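Local coordinates for nitrosopumilus output domain-containing protein (Pyrococcus horikoshii, PDB 2P9X) that is of unknown function but binds zinc ions and is built as an all-helical Nitrosopumilus output domain, packed here as a four-chain assembly, at residues Val26-Leu31 with Ser37-Ala42; Ile13-Glu18 with Ile70-Gly75; Asp6-Thr11 with Leu41-Pro46; Ile81-Asn84 with Glu88-Ser91. All blocks are in the same frame, centred on the assembly; numbering follows the deposited sequence.

Contact 1: residues Val26-Leu31 with Ser37-Ala42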
loop_
_atom_site.group_PDB
_atom_site.type_symbol
_atom_site.label_atom_id
_atom_site.label_comp_id
_atom_site.label_asym_id
_atom_site.label_seq_id
_atom_site.Cartn_x
_atom_site.Cartn_y
_atom_site.Cartn_z
ATOM N N VAL A 26 7.685 -10.226 5.287
ATOM C CA VAL A 26 6.334 -9.699 5.150
ATOM C C VAL A 26 5.549 -10.416 4.057
ATOM O O VAL A 26 4.418 -10.859 4.283
ATOM C CB VAL A 26 6.379 -8.177 4.883
ATOM C CG1 VAL A 26 5.003 -7.655 4.491
ATOM C CG2 VAL A 26 6.869 -7.469 6.146
ATOM N N LEU A 27 6.132 -10.541 2.871
ATOM C CA LEU A 27 5.411 -11.221 1.801
ATOM C C LEU A 27 5.184 -12.689 2.152
ATOM O O LEU A 27 4.113 -13.230 1.901
ATOM C CB LEU A 27 6.173 -11.107 0.474
ATOM C CG LEU A 27 5.527 -11.790 -0.741
ATOM C CD1 LEU A 27 4.085 -11.337 -0.928
ATOM C CD2 LEU A 27 6.358 -11.455 -1.981
ATOM N N GLU A 28 6.181 -13.337 2.744
ATOM C CA GLU A 28 6.014 -14.742 3.096
ATOM C C GLU A 28 4.938 -14.943 4.159
ATOM O O GLU A 28 4.202 -15.922 4.123
ATOM C CB GLU A 28 7.347 -15.340 3.533
ATOM C CG GLU A 28 8.122 -15.860 2.333
ATOM C CD GLU A 28 9.599 -15.996 2.575
ATOM O OE1 GLU A 28 10.054 -15.730 3.708
ATOM O OE2 GLU A 28 10.314 -16.351 1.610
ATOM N N ALA A 29 4.831 -14.012 5.098
ATOM C CA ALA A 29 3.791 -14.137 6.117
ATOM C C ALA A 29 2.427 -14.047 5.442
ATOM O O ALA A 29 1.496 -14.772 5.790
ATOM C CB ALA A 29 3.932 -13.031 7.150
ATOM N N HIS A 30 2.310 -13.132 4.485
ATOM C CA HIS A 30 1.070 -12.939 3.744
ATOM C C HIS A 30 0.700 -14.174 2.927
ATOM O O HIS A 30 -0.437 -14.630 2.966
ATOM C CB HIS A 30 1.215 -11.734 2.819
ATOM C CG HIS A 30 0.031 -11.504 1.937
ATOM N ND1 HIS A 30 -1.194 -11.098 2.423
ATOM C CD2 HIS A 30 -0.109 -11.595 0.594
ATOM C CE1 HIS A 30 -2.036 -10.945 1.417
ATOM N NE2 HIS A 30 -1.402 -11.241 0.294
ATOM N N LEU A 31 1.659 -14.723 2.191
ATOM C CA LEU A 31 1.374 -15.906 1.372
ATOM C C LEU A 31 1.053 -17.126 2.217
ATOM O O LEU A 31 0.231 -17.953 1.836
ATOM C CB LEU A 31 2.558 -16.223 0.452
ATOM C CG LEU A 31 2.880 -15.153 -0.595
ATOM C CD1 LEU A 31 4.161 -15.554 -1.320
ATOM C CD2 LEU A 31 1.722 -15.003 -1.581
ATOM N N SER A 37 1.194 -20.937 1.129
ATOM C CA SER A 37 2.215 -21.103 0.103
ATOM C C SER A 37 3.420 -20.222 0.371
ATOM O O SER A 37 3.360 -19.298 1.185
ATOM C CB SER A 37 1.652 -20.737 -1.272
ATOM O OG SER A 37 0.563 -21.568 -1.626
ATOM N N GLY A 38 4.510 -20.523 -0.329
ATOM C CA GLY A 38 5.733 -19.746 -0.219
ATOM C C GLY A 38 5.960 -18.999 -1.523
ATOM O O GLY A 38 5.084 -18.988 -2.395
ATOM N N ILE A 39 7.135 -18.392 -1.667
ATOM C CA ILE A 39 7.478 -17.618 -2.861
ATOM C C ILE A 39 7.491 -18.463 -4.129
ATOM O O ILE A 39 7.359 -17.936 -5.240
ATOM C CB ILE A 39 8.859 -16.919 -2.686
ATOM C CG1 ILE A 39 8.778 -15.894 -1.554
ATOM C CG2 ILE A 39 9.269 -16.198 -3.970
ATOM C CD1 ILE A 39 7.830 -14.756 -1.839
ATOM N N GLU A 40 7.641 -19.774 -3.962
ATOM C CA GLU A 40 7.663 -20.679 -5.108
ATOM C C GLU A 40 6.335 -20.629 -5.867
ATOM O O GLU A 40 6.218 -21.149 -6.978
ATOM C CB GLU A 40 7.954 -22.110 -4.645
ATOM C CG GLU A 40 7.050 -22.615 -3.530
ATOM C CD GLU A 40 7.513 -22.211 -2.130
ATOM O OE1 GLU A 40 8.405 -21.345 -2.005
ATOM O OE2 GLU A 40 6.979 -22.778 -1.153
ATOM N N LEU A 41 5.327 -20.010 -5.260
ATOM C CA LEU A 41 4.020 -19.875 -5.892
ATOM C C LEU A 41 4.140 -19.063 -7.179
ATOM O O LEU A 41 3.327 -19.208 -8.092
ATOM C CB LEU A 41 3.043 -19.163 -4.947
ATOM C CG LEU A 41 1.628 -18.937 -5.485
ATOM C CD1 LEU A 41 0.937 -20.281 -5.698
ATOM C CD2 LEU A 41 0.834 -18.088 -4.497
ATOM N N ALA A 42 5.149 -18.192 -7.241
ATOM C CA ALA A 42 5.359 -17.360 -8.424
ATOM C C ALA A 42 5.542 -18.239 -9.654
ATOM O O ALA A 42 5.073 -17.906 -10.740
ATOM C CB ALA A 42 6.570 -16.460 -8.227
HETATM O O HOH W 1 5.222 -18.013 2.808
HETATM O O HOH W 2 8.816 -18.454 0.699
#
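I39 drives its CD1 between two leucines of helix 23-35, and this is where the contact between 26-31 and 37-42 is tight. CD1 of I39 lies 3.6 Å from CD2 of L27 and 3.8 Å from CD1 of L31, each leucine crossing the isoleucine at about a right angle. CG1 of I39 stands anti to the carbonyl carbon (chi1 -64°), and the rotation about CB-CG1 (chi2 -64°) swings CD1 toward the helix. L31 also touches the backbone, its CD1 3.7 Å from the carbonyl oxygen of G38. Replacing I39 by an alanine would probably open a gap between L27 and L31 and leave L16 of helix 3-19 without one of its packing partners.

The other side is looser and watery. One water donates to both E28 O and S37 O; a second donates to E28 OE2 and accepts from I39 N. E28, beside E24, is a zinc ligand in a crystal structure of this protein, though no zinc is bound by this chain here. A direct bond, S37 N to L31 O at 3.2 Å, is nearly straight but comes from above the carbonyl plane. The arrangement is a tight connection between consecutive helices: the chain leaves helix 23-35, folds back against its side and runs through a type I beta turn from G38 to L41 into helix 41-44.

Contact 2: residues Ile13-Glu18 with Ile70-Gly75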
loop_
_atom_site.group_PDB
_atom_site.type_symbol
_atom_site.label_atom_id
_atom_site.label_comp_id
_atom_site.label_asym_id
_atom_site.label_seq_id
_atom_site.Cartn_x
_atom_site.Cartn_y
_atom_site.Cartn_z
ATOM N N ILE A 13 13.558 -14.051 -4.484
ATOM C CA ILE A 13 14.001 -13.898 -3.109
ATOM C C ILE A 13 15.118 -12.858 -3.003
ATOM O O ILE A 13 15.108 -12.025 -2.097
ATOM C CB ILE A 13 14.465 -15.256 -2.542
ATOM C CG1 ILE A 13 13.238 -16.138 -2.288
ATOM C CG2 ILE A 13 15.262 -15.045 -1.275
ATOM C CD1 ILE A 13 13.561 -17.607 -2.122
ATOM N N LEU A 14 16.075 -12.893 -3.925
ATOM C CA LEU A 14 17.164 -11.913 -3.883
ATOM C C LEU A 14 16.622 -10.508 -4.147
ATOM O O LEU A 14 17.085 -9.537 -3.551
ATOM C CB LEU A 14 18.253 -12.265 -4.905
ATOM C CG LEU A 14 19.028 -13.557 -4.633
ATOM C CD1 LEU A 14 19.997 -13.812 -5.773
ATOM C CD2 LEU A 14 19.774 -13.458 -3.309
ATOM N N ALA A 15 15.629 -10.401 -5.027
ATOM C CA ALA A 15 15.037 -9.099 -5.325
ATOM C C ALA A 15 14.362 -8.539 -4.071
ATOM O O ALA A 15 14.491 -7.355 -3.763
ATOM C CB ALA A 15 14.025 -9.220 -6.464
ATOM N N LEU A 16 13.651 -9.392 -3.338
ATOM C CA LEU A 16 12.973 -8.927 -2.131
ATOM C C LEU A 16 13.989 -8.444 -1.102
ATOM O O LEU A 16 13.775 -7.431 -0.440
ATOM C CB LEU A 16 12.113 -10.044 -1.527
ATOM C CG LEU A 16 11.060 -10.684 -2.439
ATOM C CD1 LEU A 16 10.322 -11.760 -1.652
ATOM C CD2 LEU A 16 10.086 -9.633 -2.965
ATOM N N ARG A 17 15.101 -9.159 -0.977
ATOM C CA ARG A 17 16.137 -8.778 -0.023
ATOM C C ARG A 17 16.793 -7.460 -0.431
ATOM O O ARG A 17 17.241 -6.691 0.423
ATOM C CB ARG A 17 17.177 -9.896 0.093
ATOM C CG ARG A 17 16.616 -11.113 0.820
ATOM C CD ARG A 17 17.578 -12.292 0.843
ATOM N NE ARG A 17 16.961 -13.429 1.517
ATOM C CZ ARG A 17 17.373 -14.687 1.395
ATOM N NH1 ARG A 17 18.414 -14.977 0.624
ATOM N NH2 ARG A 17 16.728 -15.659 2.029
ATOM N N GLU A 18 16.838 -7.203 -1.736
ATOM C CA GLU A 18 17.418 -5.967 -2.250
ATOM C C GLU A 18 16.504 -4.784 -1.953
ATOM O O GLU A 18 16.969 -3.680 -1.676
ATOM C CB GLU A 18 17.633 -6.063 -3.761
ATOM C CG GLU A 18 18.335 -4.845 -4.343
ATOM C CD GLU A 18 18.597 -4.968 -5.826
ATOM O OE1 GLU A 18 18.576 -6.105 -6.344
ATOM O OE2 GLU A 18 18.838 -3.924 -6.472
ATOM N N ILE A 70 10.895 -9.317 -13.518
ATOM C CA ILE A 70 11.200 -9.585 -14.923
ATOM C C ILE A 70 12.583 -9.059 -15.282
ATOM O O ILE A 70 13.366 -9.742 -15.947
ATOM C CB ILE A 70 10.137 -8.951 -15.846
ATOM C CG1 ILE A 70 8.781 -9.620 -15.597
ATOM C CG2 ILE A 70 10.541 -9.121 -17.312
ATOM C CD1 ILE A 70 7.624 -8.992 -16.357
ATOM N N SER A 71 12.885 -7.850 -14.824
ATOM C CA SER A 71 14.177 -7.227 -15.091
ATOM C C SER A 71 15.328 -8.035 -14.496
ATOM O O SER A 71 16.366 -8.219 -15.137
ATOM C CB SER A 71 14.199 -5.804 -14.525
ATOM O OG SER A 71 13.344 -4.950 -15.262
ATOM N N LYS A 72 15.147 -8.518 -13.271
ATOM C CA LYS A 72 16.187 -9.298 -12.607
ATOM C C LYS A 72 16.394 -10.659 -13.254
ATOM O O LYS A 72 17.518 -11.160 -13.309
ATOM C CB LYS A 72 15.848 -9.495 -11.128
ATOM C CG LYS A 72 16.004 -8.252 -10.275
ATOM C CD LYS A 72 17.411 -7.690 -10.352
ATOM C CE LYS A 72 17.494 -6.349 -9.637
ATOM N NZ LYS A 72 18.900 -5.982 -9.314
ATOM N N LEU A 73 15.316 -11.270 -13.733
ATOM C CA LEU A 73 15.447 -12.576 -14.361
ATOM C C LEU A 73 16.160 -12.472 -15.708
ATOM O O LEU A 73 16.893 -13.356 -16.134
ATOM C CB LEU A 73 14.046 -13.159 -14.553
ATOM C CG LEU A 73 14.070 -14.678 -14.729
ATOM C CD1 LEU A 73 14.718 -15.398 -13.543
ATOM C CD2 LEU A 73 12.673 -15.278 -14.884
ATOM N N LYS A 74 15.888 -11.354 -16.404
ATOM C CA LYS A 74 16.580 -11.112 -17.662
ATOM C C LYS A 74 18.087 -10.962 -17.442
ATOM O O LYS A 74 18.912 -11.391 -18.238
ATOM C CB LYS A 74 15.999 -9.842 -18.287
ATOM C CG LYS A 74 14.693 -10.122 -19.034
ATOM C CD LYS A 74 14.015 -8.844 -19.534
ATOM C CE LYS A 74 12.603 -9.110 -20.070
ATOM N NZ LYS A 74 12.066 -7.890 -20.674
ATOM N N GLY A 75 18.435 -10.296 -16.324
ATOM C CA GLY A 75 19.844 -10.153 -15.979
ATOM C C GLY A 75 20.455 -11.488 -15.545
ATOM O O GLY A 75 21.657 -11.706 -15.623
#
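A salt bridge between two neighbouring helices of the bundle, 3-19 and 59-76, ties E18 to K72 at the protein surface. NZ of K72 donates to OE1 of E18 at 3.0 Å, and OE1 accepts through its syn lone pair, on the side of its partner oxygen. OE2 of E18 is farther from NZ of K72, at 3.5 Å, which makes the grip one-sided. The chain of E18 is extended, its CG anti to the backbone N (chi1 -176°), whereas K72 bends at its second torsion (chi2 -57°) before running straight to the ammonium group.

Between 13-18 and 70-75 the backbones come nearest at A15 and K72, whose CA atoms are 7.4 Å apart. CB of A15, a small methyl, lies 4.4 Å from CG of K72. E18 is itself a zinc ligand in a crystal structure of the protein, though this chain binds no zinc there here, and its backbone oxygen accepts a hydrogen bond from R63 of the fourth subunit. Among the surrounding helices, K72 also leans on T11 of helix 3-19, and the next residue, L73, is buried against I7 and L8 of that helix and against L89 and I93 of helix 86-97.

Contact 3: residues Asp6-Thr11 with Leu41-Pro46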
loop_
_atom_site.group_PDB
_atom_site.type_symbol
_atom_site.label_atom_id
_atom_site.label_comp_id
_atom_site.label_asym_id
_atom_site.label_seq_id
_atom_site.Cartn_x
_atom_site.Cartn_y
_atom_site.Cartn_z
ATOM N N ASP A 6 13.642 -23.288 -9.500
ATOM C CA ASP A 6 14.712 -22.888 -8.591
ATOM C C ASP A 6 15.240 -21.502 -8.954
ATOM O O ASP A 6 15.343 -20.624 -8.099
ATOM C CB ASP A 6 15.841 -23.925 -8.645
ATOM C CG ASP A 6 17.028 -23.549 -7.780
ATOM O OD1 ASP A 6 16.813 -23.125 -6.628
ATOM O OD2 ASP A 6 18.173 -23.696 -8.250
ATOM N N ILE A 7 15.552 -21.298 -10.229
ATOM C CA ILE A 7 16.082 -20.016 -10.679
ATOM C C ILE A 7 15.100 -18.862 -10.491
ATOM O O ILE A 7 15.486 -17.772 -10.057
ATOM C CB ILE A 7 16.508 -20.082 -12.156
ATOM C CG1 ILE A 7 17.659 -21.079 -12.310
ATOM C CG2 ILE A 7 16.948 -18.711 -12.633
ATOM C CD1 ILE A 7 18.001 -21.400 -13.756
ATOM N N LEU A 8 13.831 -19.084 -10.806
ATOM C CA LEU A 8 12.864 -18.002 -10.639
ATOM C C LEU A 8 12.668 -17.670 -9.164
ATOM O O LEU A 8 12.677 -16.505 -8.778
ATOM C CB LEU A 8 11.515 -18.364 -11.263
ATOM C CG LEU A 8 10.434 -17.291 -11.076
ATOM C CD1 LEU A 8 10.932 -15.962 -11.621
ATOM C CD2 LEU A 8 9.154 -17.712 -11.781
ATOM N N THR A 9 12.498 -18.695 -8.339
ATOM C CA THR A 9 12.279 -18.477 -6.914
ATOM C C THR A 9 13.449 -17.763 -6.255
ATOM O O THR A 9 13.251 -16.797 -5.523
ATOM C CB THR A 9 11.993 -19.813 -6.188
ATOM O OG1 THR A 9 10.836 -20.424 -6.774
ATOM C CG2 THR A 9 11.719 -19.571 -4.699
ATOM N N LYS A 10 14.668 -18.213 -6.526
ATOM C CA LYS A 10 15.835 -17.572 -5.926
ATOM C C LYS A 10 15.990 -16.133 -6.401
ATOM O O LYS A 10 16.329 -15.247 -5.617
ATOM C CB LYS A 10 17.111 -18.353 -6.244
ATOM C CG LYS A 10 18.339 -17.839 -5.503
ATOM C CD LYS A 10 18.128 -17.900 -3.991
ATOM C CE LYS A 10 19.326 -17.350 -3.226
ATOM N NZ LYS A 10 19.986 -18.398 -2.399
ATOM N N THR A 11 15.743 -15.895 -7.686
ATOM C CA THR A 11 15.868 -14.547 -8.227
ATOM C C THR A 11 14.891 -13.618 -7.519
ATOM O O THR A 11 15.236 -12.485 -7.188
ATOM C CB THR A 11 15.583 -14.513 -9.733
ATOM O OG1 THR A 11 16.505 -15.375 -10.405
ATOM C CG2 THR A 11 15.745 -13.094 -10.276
ATOM N N LEU A 41 5.327 -20.010 -5.260
ATOM C CA LEU A 41 4.020 -19.875 -5.892
ATOM C C LEU A 41 4.140 -19.063 -7.179
ATOM O O LEU A 41 3.327 -19.208 -8.092
ATOM C CB LEU A 41 3.043 -19.163 -4.947
ATOM C CG LEU A 41 1.628 -18.937 -5.485
ATOM C CD1 LEU A 41 0.937 -20.281 -5.698
ATOM C CD2 LEU A 41 0.834 -18.088 -4.497
ATOM N N ALA A 42 5.149 -18.192 -7.241
ATOM C CA ALA A 42 5.359 -17.360 -8.424
ATOM C C ALA A 42 5.542 -18.239 -9.654
ATOM O O ALA A 42 5.073 -17.906 -10.740
ATOM C CB ALA A 42 6.570 -16.460 -8.227
ATOM N N TYR A 43 6.219 -19.366 -9.475
ATOM C CA TYR A 43 6.437 -20.302 -10.573
ATOM C C TYR A 43 5.256 -21.253 -10.741
ATOM O O TYR A 43 4.798 -21.491 -11.862
ATOM C CB TYR A 43 7.715 -21.117 -10.335
ATOM C CG TYR A 43 7.975 -22.168 -11.399
ATOM C CD1 TYR A 43 7.345 -23.412 -11.350
ATOM C CD2 TYR A 43 8.839 -21.909 -12.458
ATOM C CE1 TYR A 43 7.573 -24.376 -12.332
ATOM C CE2 TYR A 43 9.075 -22.865 -13.447
ATOM C CZ TYR A 43 8.441 -24.092 -13.376
ATOM O OH TYR A 43 8.677 -25.043 -14.349
ATOM N N ASP A 44 4.765 -21.796 -9.631
ATOM C CA ASP A 44 3.652 -22.745 -9.681
ATOM C C ASP A 44 2.340 -22.179 -10.203
ATOM O O ASP A 44 1.594 -22.872 -10.904
ATOM C CB ASP A 44 3.410 -23.360 -8.300
ATOM C CG ASP A 44 4.622 -24.087 -7.768
ATOM O OD1 ASP A 44 5.450 -24.548 -8.586
ATOM O OD2 ASP A 44 4.737 -24.213 -6.531
ATOM N N ASP A 45 2.047 -20.932 -9.851
ATOM C CA ASP A 45 0.817 -20.286 -10.286
ATOM C C ASP A 45 1.054 -18.781 -10.286
ATOM O O ASP A 45 0.613 -18.073 -9.380
ATOM C CB ASP A 45 -0.328 -20.634 -9.328
ATOM C CG ASP A 45 -1.696 -20.342 -9.922
ATOM O OD1 ASP A 45 -1.802 -19.418 -10.758
ATOM O OD2 ASP A 45 -2.667 -21.031 -9.539
ATOM N N PRO A 46 1.759 -18.270 -11.308
ATOM C CA PRO A 46 2.053 -16.837 -11.411
ATOM C C PRO A 46 0.855 -15.904 -11.272
ATOM O O PRO A 46 0.955 -14.856 -10.629
ATOM C CB PRO A 46 2.760 -16.714 -12.768
ATOM C CG PRO A 46 2.440 -17.963 -13.541
ATOM C CD PRO A 46 2.301 -19.003 -12.467
HETATM O O HOH W 3 8.768 -18.561 -7.684
#
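Between 6-11 and 41-46 the backbones are nearest at L8 and Y43, with CA atoms 6.8 Å apart. Helix 41-44 is a single turn, closed by the bond from D45 N to L41 O, and D45 becomes the N-cap of helix 46-57, its OD1 accepting from K48 N.

CD2 of L8 lies 3.9 Å from CA and 4.0 Å from CB of Y43, and it meets the tyrosine ring at the edge, near the ring plane. With CG anti to the backbone N (chi1 178°), L8 carries this methyl across to the base of the tyrosine side chain. A water donates to OG1 of T9 at 2.9 Å and accepts a weak bond from Y43 N. Within helix 3-19, T11 OG1 and T11 N reach I7 O from opposite faces of its plane.

Y43 packs on S2, a zinc ligand in a crystal structure of this protein, and its nearest side-chain atom is about 8 Å from a bound zinc ion. The tyrosine hydroxyl is hydrogen-bonded to E99, and D44 pairs with R5 of helix 3-19. V90 of helix 86-97 and L73 of helix 59-76 also pack on L8, buried where three other helices converge.

Contact 4: residues Ile81-Asn84 with Glu88-Ser91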
loop_
_atom_site.group_PDB
_atom_site.type_symbol
_atom_site.label_atom_id
_atom_site.label_comp_id
_atom_site.label_asym_id
_atom_site.label_seq_id
_atom_site.Cartn_x
_atom_site.Cartn_y
_atom_site.Cartn_z
ATOM N N ILE A 81 14.827 -11.880 -22.415
ATOM C CA ILE A 81 13.567 -12.593 -22.520
ATOM C C ILE A 81 12.515 -11.548 -22.874
ATOM O O ILE A 81 12.689 -10.359 -22.633
ATOM C CB ILE A 81 13.251 -13.222 -21.160
ATOM C CG1 ILE A 81 14.146 -14.444 -20.923
ATOM C CG2 ILE A 81 11.787 -13.708 -21.133
ATOM C CD1 ILE A 81 14.344 -14.732 -19.433
ATOM N N GLU A 82 11.422 -11.971 -23.516
ATOM C CA GLU A 82 10.561 -10.887 -23.971
ATOM C C GLU A 82 9.342 -10.679 -23.061
ATOM O O GLU A 82 8.543 -9.773 -23.244
ATOM C CB GLU A 82 10.123 -11.221 -25.401
ATOM C CG GLU A 82 11.305 -11.224 -26.372
ATOM C CD GLU A 82 10.826 -11.540 -27.772
ATOM O OE1 GLU A 82 9.942 -10.853 -28.262
ATOM O OE2 GLU A 82 11.387 -12.448 -28.384
ATOM N N ALA A 83 9.204 -11.582 -22.070
ATOM C CA ALA A 83 8.050 -11.518 -21.173
ATOM C C ALA A 83 7.777 -10.101 -20.653
ATOM O O ALA A 83 8.666 -9.356 -20.250
ATOM C CB ALA A 83 8.290 -12.481 -20.006
ATOM N N ASN A 84 6.475 -9.734 -20.719
ATOM C CA ASN A 84 6.025 -8.459 -20.153
ATOM C C ASN A 84 5.135 -8.695 -18.923
ATOM O O ASN A 84 4.608 -7.783 -18.297
ATOM C CB ASN A 84 5.211 -7.736 -21.227
ATOM C CG ASN A 84 6.052 -7.555 -22.463
ATOM O OD1 ASN A 84 7.100 -6.922 -22.444
ATOM N ND2 ASN A 84 5.507 -8.030 -23.598
ATOM N N GLU A 88 3.946 -14.769 -18.614
ATOM C CA GLU A 88 4.753 -14.963 -19.813
ATOM C C GLU A 88 6.174 -15.350 -19.423
ATOM O O GLU A 88 6.827 -16.132 -20.117
ATOM C CB GLU A 88 4.793 -13.687 -20.652
ATOM C CG GLU A 88 3.476 -13.338 -21.312
ATOM C CD GLU A 88 3.538 -12.037 -22.091
ATOM O OE1 GLU A 88 4.614 -11.397 -22.120
ATOM O OE2 GLU A 88 2.503 -11.654 -22.674
ATOM N N LEU A 89 6.653 -14.799 -18.307
ATOM C CA LEU A 89 8.004 -15.086 -17.836
ATOM C C LEU A 89 8.153 -16.558 -17.462
ATOM O O LEU A 89 9.157 -17.194 -17.793
ATOM C CB LEU A 89 8.345 -14.209 -16.625
ATOM C CG LEU A 89 9.777 -14.313 -16.092
ATOM C CD1 LEU A 89 10.754 -13.735 -17.114
ATOM C CD2 LEU A 89 9.891 -13.574 -14.763
ATOM N N VAL A 90 7.156 -17.096 -16.766
ATOM C CA VAL A 90 7.185 -18.495 -16.361
ATOM C C VAL A 90 7.088 -19.376 -17.601
ATOM O O VAL A 90 7.761 -20.402 -17.700
ATOM C CB VAL A 90 6.020 -18.815 -15.394
ATOM C CG1 VAL A 90 5.927 -20.315 -15.153
ATOM C CG2 VAL A 90 6.246 -18.083 -14.069
ATOM N N SER A 91 6.250 -18.965 -18.546
ATOM C CA SER A 91 6.083 -19.721 -19.782
ATOM C C SER A 91 7.399 -19.777 -20.544
ATOM O O SER A 91 7.779 -20.824 -21.063
ATOM C CB SER A 91 5.002 -19.084 -20.655
ATOM O OG SER A 91 3.725 -19.250 -20.067
HETATM O O HOH W 4 3.108 -10.208 -24.594
#
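The polar part of this contact is carried by E88, whose carboxylate reaches back to the loop before its own helix and takes the backbone N-H of N84. N84 N donates to OE1 of E88 at 2.9 Å, almost straight at 175°, arriving on the anti side and 31° out of the carboxylate plane. The chain of E88 is extended beyond CG, with CG anti to the carbonyl carbon, which carries the carboxylate to that N-H. A water continues the link on the outer side: it donates to OE2 of E88 at 2.5 Å and accepts a weak bond from ND2 of N84. The amide and carboxylate planes are turned 65° against each other.

The apolar part is compact. A83 presses its methyl on the helix backbone, CB lying only 3.4 Å from CA of L89, tighter than an ordinary carbon contact. The same methyl is 3.8 Å from CB of E88 and 3.8 Å from CB of L89. Farther along, CG2 of I81 meets CD1 of L89 at 4.1 Å, the two side chains crossing at about a right angle.

An alanine at E88 would probably leave the N-H of N84 without its carboxylate acceptor and let the loop shift more easily.

Such an acidic side chain in the first helical turn would also tend to suit the helix dipole. S85, just ahead of helix 86-97, accepts from E88 N through its OG. The pattern resembles a capping box at the N-terminus of this helix, in a variant where the glutamate takes the N-H of N84 instead of that of S85.

Contact 3 occupies the middle of the arrangement, its centre 10 Å from contact 1, 11 Å from contact 2 and 12 Å from contact 4, whereas contacts 1 and 4 lie 21 Å apart on opposite sides of the chain's centre. It shares L41 and A42 with contact 1 and helix 3-19 with contact 2. Along the chain, contacts 2 and 3 alternate their segments, contact 1 falls between the two segments of contact 2, and contact 4 follows all the others. L73 joins contacts 2, 3 and 4 by touching both L8 and L89, and V90 packs on A42 and L8. Local turns and long-range helix pairings thus share one continuous core in this small helical domain.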